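Local coordinates for ankyrin repeat family protein (Enterococcus faecalis, PDB 3HRA) that is of unknown function but is built of stacked ankyrin repeats, a scaffold that in other proteins commonly binds protein partners, at residues Leu124-Gly129 / Val161-Glu166. Residues are numbered along the deposited sequence; the frame is centred on the assembly and turned at random.
Sequences LLLEDG and VKLLME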
loop_
_atom_site.group_PDB
_atom_site.type_symbol
_atom_site.label_atom_id
_atom_site.label_comp_id
_atom_site.label_asym_id
_atom_site.label_seq_id
_atom_site.Cartn_x
_atom_site.Cartn_y
_atom_site.Cartn_z
ATOM N N LEU A 124 -2.088 6.805 7.992
ATOM C CA LEU A 124 -0.645 6.665 8.084
ATOM C C LEU A 124 0.058 7.337 6.899
ATOM O O LEU A 124 1.010 8.111 7.078
ATOM C CB LEU A 124 -0.303 5.178 8.108
ATOM C CG LEU A 124 0.568 4.610 9.214
ATOM C CD1 LEU A 124 0.170 5.162 10.561
ATOM C CD2 LEU A 124 0.447 3.082 9.181
ATOM N N LEU A 125 -0.412 7.048 5.687
ATOM C CA LEU A 125 0.215 7.596 4.494
ATOM C C LEU A 125 0.014 9.114 4.402
ATOM O O LEU A 125 0.928 9.840 3.994
ATOM C CB LEU A 125 -0.297 6.893 3.239
ATOM C CG LEU A 125 0.081 5.405 3.145
ATOM C CD1 LEU A 125 -0.834 4.704 2.152
ATOM C CD2 LEU A 125 1.552 5.215 2.758
ATOM N N LEU A 126 -1.172 9.586 4.781
ATOM C CA LEU A 126 -1.417 11.026 4.798
ATOM C C LEU A 126 -0.512 11.750 5.825
ATOM O O LEU A 126 0.075 12.789 5.513
ATOM C CB LEU A 126 -2.898 11.332 5.035
ATOM C CG LEU A 126 -3.856 10.905 3.910
ATOM C CD1 LEU A 126 -5.304 11.152 4.297
ATOM C CD2 LEU A 126 -3.529 11.625 2.613
ATOM N N GLU A 127 -0.382 11.185 7.027
ATOM C CA GLU A 127 0.417 11.796 8.097
ATOM C C GLU A 127 1.910 11.819 7.792
ATOM O O GLU A 127 2.556 12.858 7.935
ATOM C CB GLU A 127 0.178 11.096 9.449
ATOM C CG GLU A 127 -1.253 11.190 9.962
ATOM C CD GLU A 127 -1.458 10.485 11.302
ATOM O OE1 GLU A 127 -0.481 9.903 11.842
ATOM O OE2 GLU A 127 -2.600 10.518 11.812
ATOM N N ASP A 128 2.473 10.678 7.383
ATOM C CA ASP A 128 3.932 10.562 7.249
ATOM C C ASP A 128 4.401 9.744 6.039
ATOM O O ASP A 128 5.410 9.030 6.118
ATOM C CB ASP A 128 4.558 9.984 8.534
ATOM C CG ASP A 128 4.619 11.001 9.683
ATOM O OD1 ASP A 128 4.932 12.191 9.438
ATOM O OD2 ASP A 128 4.351 10.599 10.836
ATOM N N GLY A 129 3.699 9.901 4.921
ATOM C CA GLY A 129 3.931 9.091 3.740
ATOM C C GLY A 129 4.595 9.730 2.527
ATOM O O GLY A 129 5.277 9.022 1.778
ATOM N N VAL A 161 -13.756 9.047 2.494
ATOM C CA VAL A 161 -13.974 10.291 1.748
ATOM C C VAL A 161 -13.742 11.544 2.623
ATOM O O VAL A 161 -13.076 12.487 2.207
ATOM C CB VAL A 161 -15.376 10.319 1.092
ATOM C CG1 VAL A 161 -15.690 11.716 0.541
ATOM C CG2 VAL A 161 -15.445 9.274 -0.000
ATOM N N LYS A 162 -14.296 11.547 3.832
ATOM C CA LYS A 162 -14.127 12.675 4.743
ATOM C C LYS A 162 -12.656 12.912 5.101
ATOM O O LYS A 162 -12.187 14.052 5.078
ATOM C CB LYS A 162 -14.935 12.461 6.025
ATOM C CG LYS A 162 -14.852 13.629 6.973
ATOM C CD LYS A 162 -15.676 14.814 6.465
ATOM C CE LYS A 162 -15.798 15.874 7.554
ATOM N NZ LYS A 162 -16.567 17.062 7.086
ATOM N N LEU A 163 -11.959 11.833 5.447
ATOM C CA LEU A 163 -10.524 11.850 5.743
ATOM C C LEU A 163 -9.734 12.485 4.588
ATOM O O LEU A 163 -8.892 13.354 4.815
ATOM C CB LEU A 163 -10.025 10.422 5.965
ATOM C CG LEU A 163 -8.911 10.102 6.968
ATOM C CD1 LEU A 163 -8.149 8.849 6.538
ATOM C CD2 LEU A 163 -7.960 11.269 7.219
ATOM N N LEU A 164 -10.013 12.058 3.356
ATOM C CA LEU A 164 -9.319 12.601 2.177
ATOM C C LEU A 164 -9.603 14.089 1.980
ATOM O O LEU A 164 -8.691 14.874 1.708
ATOM C CB LEU A 164 -9.675 11.808 0.888
ATOM C CG LEU A 164 -9.126 10.375 0.830
ATOM C CD1 LEU A 164 -9.777 9.549 -0.279
ATOM C CD2 LEU A 164 -7.608 10.417 0.669
ATOM N N MET A 165 -10.871 14.480 2.089
ATOM C CA MET A 165 -11.220 15.885 1.913
ATOM C C MET A 165 -10.617 16.745 3.011
ATOM O O MET A 165 -10.218 17.878 2.773
ATOM C CB MET A 165 -12.741 16.076 1.853
ATOM C CG MET A 165 -13.401 15.338 0.688
ATOM S SD MET A 165 -12.668 15.710 -0.917
ATOM C CE MET A 165 -13.114 17.445 -1.079
ATOM N N GLU A 166 -10.553 16.209 4.223
ATOM C CA GLU A 166 -10.000 16.980 5.326
ATOM C C GLU A 166 -8.493 17.155 5.166
ATOM O O GLU A 166 -7.882 17.994 5.827
ATOM C CB GLU A 166 -10.326 16.326 6.656
ATOM C CG GLU A 166 -11.728 16.628 7.137
ATOM C CD GLU A 166 -11.940 18.097 7.481
ATOM O OE1 GLU A 166 -11.081 18.683 8.169
ATOM O OE2 GLU A 166 -12.970 18.660 7.068
#
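The backbone O of Leu-163 accepts a hydrogen bond from ND2 of Asn-167, a residue that the side chain of Leu-126 also touches. Across the contact itself no hydrogen bond forms. The two segments meet through three leucines. Leu-126 reaches across from helix 119-128. Its CG stands anti to the carbonyl carbon (chi1 -67°), and CD1 continues the chain outward, anti to CA (chi2 175°). This extended shape makes CD1 the touching atom. CD1 of Leu-126 lies 4.0 Å from CD2 of Leu-163. The two side chains pass alongside each other in opposite directions. CD1 of Leu-126 also lies 4.4 Å from CD2 of Leu-164, a looser contact. One methyl is therefore shared between two neighbouring leucines of helix 155-166.

Helices 119-128 and 155-166 are neighbours in the ankyrin repeat stack, and helix 155-166 lies in a predicted repeat, residues 139-176. Only 108 Å² is buried between the segments, and the closest CA atoms, those of Leu-126 and Leu-164, are 8.5 Å apart. Leu-163 extends the interface along helix 119-128, where it touches Ile-119, Val-122 and Lys-123, while the buried Leu-164 also packs on Leu-144 of helix 143-149. On helix 155-166, Lys-162 NZ and Glu-166 OE2 form a long salt bridge of 3.9 Å, and each is hydrogen-bonded to OH of Tyr-200.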